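Local structure of 'Carboxyl esterase 2 (Tuber melanosporum Mel28, 5MIF) at residues G85-V90 with N160-A165; V111-H116 with A142-D147; G118-G123 with D189-E194; L216-T221 with F319-V324. The protein probably hydrolyses carboxylic esters, as an archaea-like fungal carboxylesterase of the alpha/beta hydrolase fold. One frame throughout, in Å; residues are numbered along the deposited sequence.

In the fold
Contact 1 lies nearest the surface, where the loop 85-90 rests on helix 158-173, mostly through apolar touches and one weak hydrogen bond. The other three are buried. Contact 2 pairs neighbouring parallel strands of the central sheet, 109-115 and 142-147, and has the most regular backbone bonding; it meets contact 1 where Cys163 packs on Phe115 and Val90 on Val146. Contacts 3 and 4 gather at the probable active site, about 9 Å apart between centres, with Ser190 of contact 3 bonded to the backbone of 216-221. There, aromatic side chains and single polar bonds replace strand pairing. Tyr114 joins contact 2 to contact 3 through Asp189.

Contact 1 of 4, residues G85-V90 with N160-A165; sequences GPTGNV and NEQCYA
Pro86 lays its ring against the start of the helical segment 160-165, CG coming within 3.5 Å of Glu161 CB at about a right angle while CD faces the stem of Gln162. Only the root of Glu161 takes part, because its chain bends at chi2 (-68°) and carries the carboxylate off to a salt bridge with Arg206. Gln162 covers the most ground. Its chain runs extended beyond CG (chi2 -175°), touching both Pro86 CD and Val90 CG2, the latter 3.9 Å from Gln162 CB. At its end NE2 gives a weak, bent hydrogen bond to Asn89 O (3.4 Å, 132° at the hydrogen), and OE1 accepts from the backbone N of Thr149. An alanine here is likely to leave Asn89 O and Thr149 N without this amide and open a gap beside Pro86 and Val90. Further along, Ala165 CB sits 3.6 Å from Gly85 CA. Residues Gly85 to Gly88 form a type I beta turn, closed by Gly88 N to Gly85 O at 3.2 Å. The arrangement is that of a beta hairpin connection, joining antiparallel strands 75-82 and 90-97, folded against a helix flanking the alpha/beta hydrolase sheet.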
# COMPACT_ATOMS: atom_id res chain seq x y z
N GLY A 85 0.91 -35.97 -4.67
CA GLY A 85 1.77 -35.25 -5.59
C GLY A 85 2.72 -36.11 -6.39
O GLY A 85 2.74 -37.33 -6.24
N PRO A 86 3.50 -35.46 -7.28
CA PRO A 86 4.32 -36.19 -8.25
C PRO A 86 5.37 -37.11 -7.63
O PRO A 86 5.64 -38.15 -8.22
CB PRO A 86 5.04 -35.07 -9.02
CG PRO A 86 4.30 -33.81 -8.70
CD PRO A 86 3.66 -34.00 -7.36
N THR A 87 5.87 -36.79 -6.44
CA THR A 87 6.93 -37.60 -5.83
C THR A 87 6.42 -38.55 -4.76
O THR A 87 7.20 -39.28 -4.15
CB THR A 87 8.03 -36.73 -5.20
OG1 THR A 87 7.50 -36.03 -4.07
CG2 THR A 87 8.55 -35.73 -6.22
N GLY A 88 5.12 -38.52 -4.50
CA GLY A 88 4.55 -39.35 -3.45
C GLY A 88 4.62 -38.69 -2.07
O GLY A 88 4.02 -39.18 -1.12
N ASN A 89 5.33 -37.57 -1.95
CA ASN A 89 5.30 -36.83 -0.70
C ASN A 89 5.39 -35.32 -0.89
O ASN A 89 6.14 -34.81 -1.76
CB ASN A 89 6.42 -37.28 0.25
CG ASN A 89 6.39 -36.53 1.59
OD1 ASN A 89 5.62 -36.88 2.48
ND2 ASN A 89 7.19 -35.49 1.72
N VAL A 90 4.62 -34.60 -0.08
CA VAL A 90 4.79 -33.16 0.04
C VAL A 90 4.83 -32.84 1.54
O VAL A 90 3.94 -33.24 2.30
CB VAL A 90 3.67 -32.34 -0.64
CG1 VAL A 90 4.05 -30.86 -0.66
CG2 VAL A 90 3.45 -32.79 -2.06
N ASN A 160 5.32 -26.94 -8.72
CA ASN A 160 3.97 -26.47 -8.98
C ASN A 160 2.92 -27.52 -8.61
O ASN A 160 1.93 -27.21 -7.94
CB ASN A 160 3.82 -26.11 -10.46
CG ASN A 160 4.96 -25.23 -10.95
OD1 ASN A 160 6.12 -25.63 -10.93
ND2 ASN A 160 4.62 -24.03 -11.40
N GLU A 161 3.14 -28.75 -9.06
CA GLU A 161 2.18 -29.83 -8.83
C GLU A 161 2.21 -30.28 -7.37
O GLU A 161 1.19 -30.74 -6.85
CB GLU A 161 2.44 -31.00 -9.77
CG GLU A 161 2.20 -30.67 -11.26
CD GLU A 161 0.74 -30.41 -11.61
OE1 GLU A 161 -0.16 -30.71 -10.80
OE2 GLU A 161 0.47 -29.95 -12.74
N GLN A 162 3.36 -30.18 -6.72
CA GLN A 162 3.42 -30.46 -5.29
C GLN A 162 2.52 -29.48 -4.55
O GLN A 162 1.71 -29.89 -3.71
CB GLN A 162 4.85 -30.33 -4.75
CG GLN A 162 5.77 -31.51 -5.09
CD GLN A 162 7.13 -31.38 -4.42
OE1 GLN A 162 7.75 -30.32 -4.47
NE2 GLN A 162 7.58 -32.45 -3.77
N CYS A 163 2.67 -28.20 -4.87
CA CYS A 163 1.88 -27.14 -4.24
C CYS A 163 0.40 -27.34 -4.53
O CYS A 163 -0.44 -27.23 -3.64
CB CYS A 163 2.33 -25.77 -4.72
SG CYS A 163 3.95 -25.32 -4.11
N TYR A 164 0.09 -27.63 -5.79
CA TYR A 164 -1.29 -27.90 -6.16
C TYR A 164 -1.82 -29.09 -5.37
O TYR A 164 -2.91 -29.01 -4.80
CB TYR A 164 -1.42 -28.14 -7.67
CG TYR A 164 -2.84 -28.48 -8.05
CD1 TYR A 164 -3.79 -27.49 -8.22
CD2 TYR A 164 -3.23 -29.81 -8.22
CE1 TYR A 164 -5.09 -27.80 -8.56
CE2 TYR A 164 -4.52 -30.13 -8.55
CZ TYR A 164 -5.45 -29.12 -8.72
OH TYR A 164 -6.75 -29.45 -9.06
N ALA A 165 -1.06 -30.19 -5.31
CA ALA A 165 -1.54 -31.40 -4.63
C ALA A 165 -1.73 -31.20 -3.12
O ALA A 165 -2.67 -31.75 -2.52
CB ALA A 165 -0.56 -32.58 -4.88

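Contact 2 of 4, residues V111-H116 with A142-D147; sequences VIAYFH and AVFFVD
Strands 111-115 and 142-147 run parallel at 23°, their axes 4.4 Å apart at closest, with Ile112 N to Ala142 O (2.7 Å), Phe144 N to Ile112 O, Tyr114 N to Phe144 O and Val146 N to Tyr114 O bonded in turn. The last is longer, at 3.2 Å. On one face Val111 CG2 lies 3.8 Å from Phe144 CB, the two side chains pointing the same way, while Ala113 CB meets the edge of the Phe144 ring. Val146 CG2 stands beside Phe115 CE1. The opposite face carries Tyr114, whose CD2 reaches Phe145 CE2 obliquely at 4.1 Å. With CG anti to the backbone N (chi1 -174°), the Phe145 ring extends to His116, and its CZ comes 3.6 Å from His116 CB; these two rings are nearly parallel but slid apart, barely overlapping. Where the strands part, water 1 spans the gap: it donates to Tyr114 O and Val146 O, accepts from His116 N, and lies over the centre of a Phe145 face. Water 2 sits in plane at the His116 ring edge, 2.7 Å from NE2, and probably donates to Asp147 OD1. The chemistry thus changes along these two strands of a beta-alpha-beta unit, from direct backbone bonds flanked by apolar side chains to bonding through water at the C-terminal ends, which probably keeps the buried carbonyls there satisfied.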
# COMPACT_ATOMS: atom_id res chain seq x y z
N VAL A 111 -7.58 -20.10 6.66
CA VAL A 111 -6.23 -20.63 6.43
C VAL A 111 -5.59 -20.05 5.19
O VAL A 111 -6.22 -19.94 4.13
CB VAL A 111 -6.25 -22.17 6.32
CG1 VAL A 111 -7.23 -22.63 5.25
CG2 VAL A 111 -4.84 -22.71 6.06
N ILE A 112 -4.34 -19.64 5.33
CA ILE A 112 -3.58 -19.14 4.19
C ILE A 112 -2.60 -20.22 3.70
O ILE A 112 -1.66 -20.57 4.42
CB ILE A 112 -2.80 -17.86 4.55
CG1 ILE A 112 -3.75 -16.78 5.09
CG2 ILE A 112 -2.00 -17.38 3.33
CD1 ILE A 112 -3.04 -15.65 5.80
N ALA A 113 -2.82 -20.73 2.49
CA ALA A 113 -1.83 -21.60 1.86
C ALA A 113 -0.71 -20.70 1.38
O ALA A 113 -0.93 -19.83 0.54
CB ALA A 113 -2.43 -22.40 0.71
N TYR A 114 0.49 -20.87 1.93
CA TYR A 114 1.59 -19.99 1.57
C TYR A 114 2.71 -20.71 0.78
O TYR A 114 3.16 -21.78 1.18
CB TYR A 114 2.18 -19.29 2.81
CG TYR A 114 3.03 -18.11 2.38
CD1 TYR A 114 2.44 -16.87 2.12
CD2 TYR A 114 4.39 -18.26 2.11
CE1 TYR A 114 3.19 -15.81 1.67
CE2 TYR A 114 5.15 -17.20 1.65
CZ TYR A 114 4.53 -15.97 1.43
OH TYR A 114 5.27 -14.91 0.98
N PHE A 115 3.13 -20.11 -0.33
CA PHE A 115 4.16 -20.67 -1.19
C PHE A 115 5.38 -19.75 -1.17
O PHE A 115 5.33 -18.64 -1.69
CB PHE A 115 3.62 -20.86 -2.61
CG PHE A 115 2.25 -21.46 -2.63
CD1 PHE A 115 2.07 -22.81 -2.36
CD2 PHE A 115 1.14 -20.66 -2.86
CE1 PHE A 115 0.80 -23.37 -2.35
CE2 PHE A 115 -0.14 -21.21 -2.84
CZ PHE A 115 -0.31 -22.56 -2.59
N HIS A 116 6.46 -20.20 -0.53
CA HIS A 116 7.59 -19.32 -0.24
C HIS A 116 8.46 -19.09 -1.46
O HIS A 116 8.43 -19.87 -2.43
CB HIS A 116 8.43 -19.91 0.89
CG HIS A 116 9.28 -21.08 0.49
ND1 HIS A 116 10.48 -20.94 -0.18
CD2 HIS A 116 9.10 -22.41 0.68
CE1 HIS A 116 11.01 -22.14 -0.38
NE2 HIS A 116 10.19 -23.05 0.13
N ALA A 142 -4.77 -19.27 10.21
CA ALA A 142 -3.76 -20.32 10.13
C ALA A 142 -2.95 -20.15 8.85
O ALA A 142 -3.44 -19.58 7.86
CB ALA A 142 -4.41 -21.69 10.17
N VAL A 143 -1.71 -20.64 8.87
CA VAL A 143 -0.85 -20.63 7.68
C VAL A 143 -0.47 -22.07 7.32
O VAL A 143 0.07 -22.82 8.15
CB VAL A 143 0.43 -19.80 7.90
CG1 VAL A 143 1.40 -20.01 6.73
CG2 VAL A 143 0.08 -18.32 8.05
N PHE A 144 -0.78 -22.46 6.09
CA PHE A 144 -0.47 -23.76 5.53
C PHE A 144 0.75 -23.55 4.65
O PHE A 144 0.64 -23.13 3.50
CB PHE A 144 -1.68 -24.30 4.76
CG PHE A 144 -1.50 -25.68 4.16
CD1 PHE A 144 -1.52 -26.81 4.96
CD2 PHE A 144 -1.38 -25.84 2.79
CE1 PHE A 144 -1.39 -28.08 4.40
CE2 PHE A 144 -1.25 -27.09 2.23
CZ PHE A 144 -1.24 -28.22 3.04
N PHE A 145 1.92 -23.80 5.23
CA PHE A 145 3.18 -23.48 4.57
C PHE A 145 3.71 -24.73 3.84
O PHE A 145 4.08 -25.73 4.47
CB PHE A 145 4.19 -22.99 5.61
CG PHE A 145 5.48 -22.50 5.04
CD1 PHE A 145 6.54 -23.38 4.82
CD2 PHE A 145 5.67 -21.17 4.75
CE1 PHE A 145 7.75 -22.94 4.31
CE2 PHE A 145 6.88 -20.70 4.23
CZ PHE A 145 7.93 -21.59 4.02
N VAL A 146 3.72 -24.67 2.51
CA VAL A 146 4.12 -25.82 1.71
C VAL A 146 5.63 -25.84 1.49
O VAL A 146 6.19 -24.94 0.88
CB VAL A 146 3.41 -25.83 0.36
CG1 VAL A 146 3.85 -27.06 -0.43
CG2 VAL A 146 1.90 -25.83 0.56
N ASP A 147 6.28 -26.87 2.03
CA ASP A 147 7.73 -27.00 1.93
C ASP A 147 8.07 -27.89 0.74
O ASP A 147 8.54 -29.02 0.89
CB ASP A 147 8.28 -27.57 3.25
CG ASP A 147 9.79 -27.39 3.39
OD1 ASP A 147 10.42 -26.62 2.63
OD2 ASP A 147 10.35 -28.02 4.31
O HOH W 1 5.90 -22.33 1.17
O HOH W 2 10.57 -25.75 0.29

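Contact 3 of 4, residues G118-G123 with D189-E194; sequences GGWVFG and DSAGGE
Gly118 meets 189-194 through water 3, which accepts from its backbone N at 2.9 Å and is hydrogen-bonded to Ser190 OG. Its carbonyl turns back on its own segment, taking Val121 N and Phe122 N from the same face. Gly119 follows, its N 3.7 Å from Ala191 CB. Gly118, Gly119 and Trp120 all have positive phi, and a side chain on Gly118 would clash with Phe122 O. This glycine-rich loop after strand 109-115 is consistent with the oxyanion-hole loop of the HGGG type in esterases of this family, and it faces the probable nucleophile elbow, where Ser190 has the strained backbone, with positive phi, of a turn between strand and helix. Ser190 OG also bonds to His317, as in a Ser-His-Asp triad. Trp120 supplies the largest side chain of the contact. Ala191 CB sits over its five-membered ring in a CH-pi contact, 3.6 Å from the centroid, while Phe251 stacks with the indole. At the ring edge NE1 donates to Glu194 OE1 (3.1 Å), bent to 142° and arriving from above the carboxylate plane. Glu194 stands at the edge of the indole, its carboxylate 82° from the ring plane, with CG anti to the backbone N (chi1 -176°) and in the indole plane, 3.8 Å from Trp120 CZ2. A leucine in place of Trp120 would probably leave Glu194 OE1 without its indole donor and uncover the methyl of Ala191. The other carboxylate oxygen, Glu194 OE2, accepts from Asn160 on helix 158-173.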
# COMPACT_ATOMS: atom_id res chain seq x y z
N GLY A 118 12.56 -17.70 -2.89
CA GLY A 118 13.92 -18.20 -2.81
C GLY A 118 14.39 -18.77 -4.15
O GLY A 118 15.27 -19.63 -4.19
N GLY A 119 13.78 -18.31 -5.24
CA GLY A 119 14.24 -18.69 -6.57
C GLY A 119 14.09 -20.17 -6.92
O GLY A 119 14.83 -20.67 -7.77
N TRP A 120 13.17 -20.85 -6.23
CA TRP A 120 12.92 -22.30 -6.36
C TRP A 120 14.09 -23.15 -5.84
O TRP A 120 13.95 -24.36 -5.76
CB TRP A 120 12.61 -22.70 -7.82
CG TRP A 120 11.44 -21.98 -8.40
CD1 TRP A 120 10.11 -22.20 -8.13
CD2 TRP A 120 11.48 -20.89 -9.33
NE1 TRP A 120 9.32 -21.32 -8.85
CE2 TRP A 120 10.14 -20.51 -9.59
CE3 TRP A 120 12.51 -20.21 -9.97
CZ2 TRP A 120 9.81 -19.47 -10.47
CZ3 TRP A 120 12.19 -19.18 -10.86
CH2 TRP A 120 10.85 -18.82 -11.10
N VAL A 121 15.21 -22.51 -5.48
CA VAL A 121 16.42 -23.18 -4.98
C VAL A 121 16.58 -23.11 -3.46
O VAL A 121 17.10 -24.04 -2.85
CB VAL A 121 17.71 -22.56 -5.57
CG1 VAL A 121 18.89 -23.52 -5.44
CG2 VAL A 121 17.51 -22.17 -7.01
N PHE A 122 16.15 -21.99 -2.87
CA PHE A 122 16.31 -21.77 -1.43
C PHE A 122 14.98 -21.53 -0.71
O PHE A 122 13.93 -21.33 -1.34
CB PHE A 122 17.23 -20.57 -1.16
CG PHE A 122 18.60 -20.71 -1.76
CD1 PHE A 122 19.47 -21.68 -1.30
CD2 PHE A 122 19.01 -19.88 -2.79
CE1 PHE A 122 20.73 -21.83 -1.86
CE2 PHE A 122 20.27 -20.02 -3.35
CZ PHE A 122 21.13 -21.00 -2.88
N GLY A 123 15.04 -21.53 0.62
CA GLY A 123 13.90 -21.18 1.44
C GLY A 123 13.27 -22.39 2.09
O GLY A 123 13.61 -23.53 1.76
N ASP A 189 5.58 -15.15 -2.53
CA ASP A 189 6.53 -14.07 -2.82
C ASP A 189 7.55 -14.54 -3.86
O ASP A 189 8.06 -15.66 -3.78
CB ASP A 189 7.24 -13.61 -1.55
CG ASP A 189 8.13 -14.69 -0.96
OD1 ASP A 189 7.59 -15.70 -0.46
OD2 ASP A 189 9.37 -14.54 -1.00
N SER A 190 7.82 -13.67 -4.83
CA SER A 190 8.86 -13.92 -5.84
C SER A 190 8.58 -15.23 -6.60
O SER A 190 7.57 -15.36 -7.29
CB SER A 190 10.23 -13.95 -5.16
OG SER A 190 11.26 -13.71 -6.10
N ALA A 191 9.48 -16.21 -6.47
CA ALA A 191 9.25 -17.53 -7.05
C ALA A 191 7.95 -18.15 -6.49
O ALA A 191 7.24 -18.86 -7.20
CB ALA A 191 10.44 -18.45 -6.78
N GLY A 192 7.66 -17.89 -5.22
CA GLY A 192 6.43 -18.35 -4.62
C GLY A 192 5.21 -17.66 -5.21
O GLY A 192 4.10 -18.18 -5.17
N GLY A 193 5.43 -16.48 -5.77
CA GLY A 193 4.36 -15.77 -6.45
C GLY A 193 4.06 -16.45 -7.76
O GLY A 193 2.90 -16.52 -8.17
N GLU A 194 5.10 -16.96 -8.42
CA GLU A 194 4.91 -17.81 -9.60
C GLU A 194 4.12 -19.04 -9.21
O GLU A 194 3.17 -19.43 -9.90
CB GLU A 194 6.26 -18.20 -10.22
CG GLU A 194 6.16 -19.01 -11.52
CD GLU A 194 6.21 -20.52 -11.30
OE1 GLU A 194 6.49 -20.93 -10.16
OE2 GLU A 194 5.99 -21.30 -12.26
O HOH W 3 13.05 -15.60 -4.80

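Contact 4 of 4, residues L216-T221 with F319-V324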
# COMPACT_ATOMS: atom_id res chain seq x y z
N LEU A 216 0.07 -11.71 -4.11
CA LEU A 216 1.32 -11.95 -4.82
C LEU A 216 2.30 -10.83 -4.47
O LEU A 216 2.01 -9.65 -4.68
CB LEU A 216 1.10 -12.04 -6.34
CG LEU A 216 0.04 -13.04 -6.85
CD1 LEU A 216 -0.16 -12.94 -8.34
CD2 LEU A 216 0.40 -14.49 -6.48
N ILE A 217 3.44 -11.20 -3.89
CA ILE A 217 4.44 -10.24 -3.46
C ILE A 217 5.63 -10.29 -4.45
O ILE A 217 6.28 -11.32 -4.53
CB ILE A 217 4.92 -10.55 -2.02
CG1 ILE A 217 3.74 -10.80 -1.09
CG2 ILE A 217 5.82 -9.45 -1.46
CD1 ILE A 217 4.16 -11.33 0.28
N TYR A 218 5.90 -9.19 -5.16
CA TYR A 218 6.89 -9.12 -6.25
C TYR A 218 7.01 -10.45 -6.99
O TYR A 218 8.08 -11.06 -7.02
CB TYR A 218 8.28 -8.65 -5.77
CG TYR A 218 8.68 -9.04 -4.36
CD1 TYR A 218 9.06 -10.35 -4.05
CD2 TYR A 218 8.70 -8.09 -3.34
CE1 TYR A 218 9.43 -10.70 -2.76
CE2 TYR A 218 9.08 -8.43 -2.05
CZ TYR A 218 9.43 -9.73 -1.77
OH TYR A 218 9.78 -10.05 -0.49
N PRO A 219 5.90 -10.92 -7.56
CA PRO A 219 5.87 -12.26 -8.13
C PRO A 219 6.63 -12.35 -9.43
O PRO A 219 6.73 -11.35 -10.15
CB PRO A 219 4.38 -12.50 -8.38
CG PRO A 219 3.86 -11.15 -8.71
CD PRO A 219 4.65 -10.18 -7.84
N ALA A 220 7.19 -13.53 -9.70
CA ALA A 220 7.64 -13.87 -11.05
C ALA A 220 6.40 -14.37 -11.78
O ALA A 220 5.71 -15.26 -11.30
CB ALA A 220 8.74 -14.94 -11.02
N THR A 221 6.10 -13.78 -12.93
CA THR A 221 4.91 -14.17 -13.67
C THR A 221 5.26 -14.61 -15.08
O THR A 221 4.46 -15.29 -15.73
CB THR A 221 3.91 -13.01 -13.74
OG1 THR A 221 4.55 -11.89 -14.36
CG2 THR A 221 3.46 -12.59 -12.36
N PHE A 319 11.83 -7.65 0.23
CA PHE A 319 11.57 -6.86 1.45
C PHE A 319 10.59 -7.53 2.41
O PHE A 319 10.61 -7.26 3.60
CB PHE A 319 11.09 -5.43 1.12
CG PHE A 319 9.71 -5.34 0.50
CD1 PHE A 319 8.55 -5.52 1.26
CD2 PHE A 319 9.56 -4.95 -0.82
CE1 PHE A 319 7.30 -5.40 0.69
CE2 PHE A 319 8.31 -4.80 -1.40
CZ PHE A 319 7.17 -5.03 -0.65
N ALA A 320 9.75 -8.43 1.90
CA ALA A 320 8.73 -9.05 2.73
C ALA A 320 9.26 -10.21 3.58
O ALA A 320 8.62 -10.57 4.57
CB ALA A 320 7.56 -9.52 1.86
N SER A 321 10.38 -10.82 3.20
CA SER A 321 10.87 -11.99 3.94
C SER A 321 12.25 -11.77 4.58
O SER A 321 12.66 -12.54 5.45
CB SER A 321 10.93 -13.22 3.03
OG SER A 321 11.78 -13.03 1.92
N ILE A 322 12.96 -10.74 4.15
CA ILE A 322 14.26 -10.43 4.74
C ILE A 322 14.05 -9.52 5.95
O ILE A 322 13.59 -8.38 5.81
CB ILE A 322 15.18 -9.76 3.72
CG1 ILE A 322 15.37 -10.68 2.51
CG2 ILE A 322 16.50 -9.35 4.37
CD1 ILE A 322 16.03 -10.00 1.32
N ASP A 323 14.36 -10.04 7.14
CA ASP A 323 14.06 -9.37 8.41
C ASP A 323 14.46 -7.89 8.46
O ASP A 323 13.66 -7.03 8.85
CB ASP A 323 14.73 -10.13 9.55
CG ASP A 323 14.08 -11.48 9.82
OD1 ASP A 323 13.03 -11.78 9.20
OD2 ASP A 323 14.61 -12.23 10.67
N VAL A 324 15.70 -7.61 8.08
CA VAL A 324 16.22 -6.25 8.10
C VAL A 324 15.40 -5.31 7.19
O VAL A 324 15.05 -4.20 7.58
CB VAL A 324 17.71 -6.24 7.66
CG1 VAL A 324 18.15 -4.86 7.23
CG2 VAL A 324 18.60 -6.76 8.79
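Tyr218 turns the CE2 edge of its ring onto one face of Phe319 in a T-shaped stack, the centroids 5.2 Å apart and the planes at 82°. The nearest approach of the two rings, CE2 of Tyr218 to CD2 of Phe319, is 3.7 Å and falls toward the rim of the phenylalanine ring. Phe319 gets there with CG between its own backbone N and carbonyl carbon (chi1 69°), which folds the ring back beside the main chain. The Tyr218 torsion is unusual: chi1 of 32° lies well short of a staggered value, on a backbone with positive phi. This torsion brings OH to Ala320 N, which lies near the ring plane and donates to the hydroxyl oxygen; Ala320 N to Tyr218 OH is 2.9 Å. The methyl of Ala320 is close to the same oxygen, 3.3 Å from CB to Tyr218 OH, and also meets Ile217 CG2 at 3.7 Å. That CG2, anti to the backbone N of Ile217, rests over the rim of one Tyr218 face. The contact thereby ties the C-terminal end of strand 213-217 to the chain following His317, whose ring also meets Tyr218; helix 329-345 packs against Phe319 and Ile217, and Asp189 at the end of strand 184-189 touches Ile217, Tyr218 and Ser321.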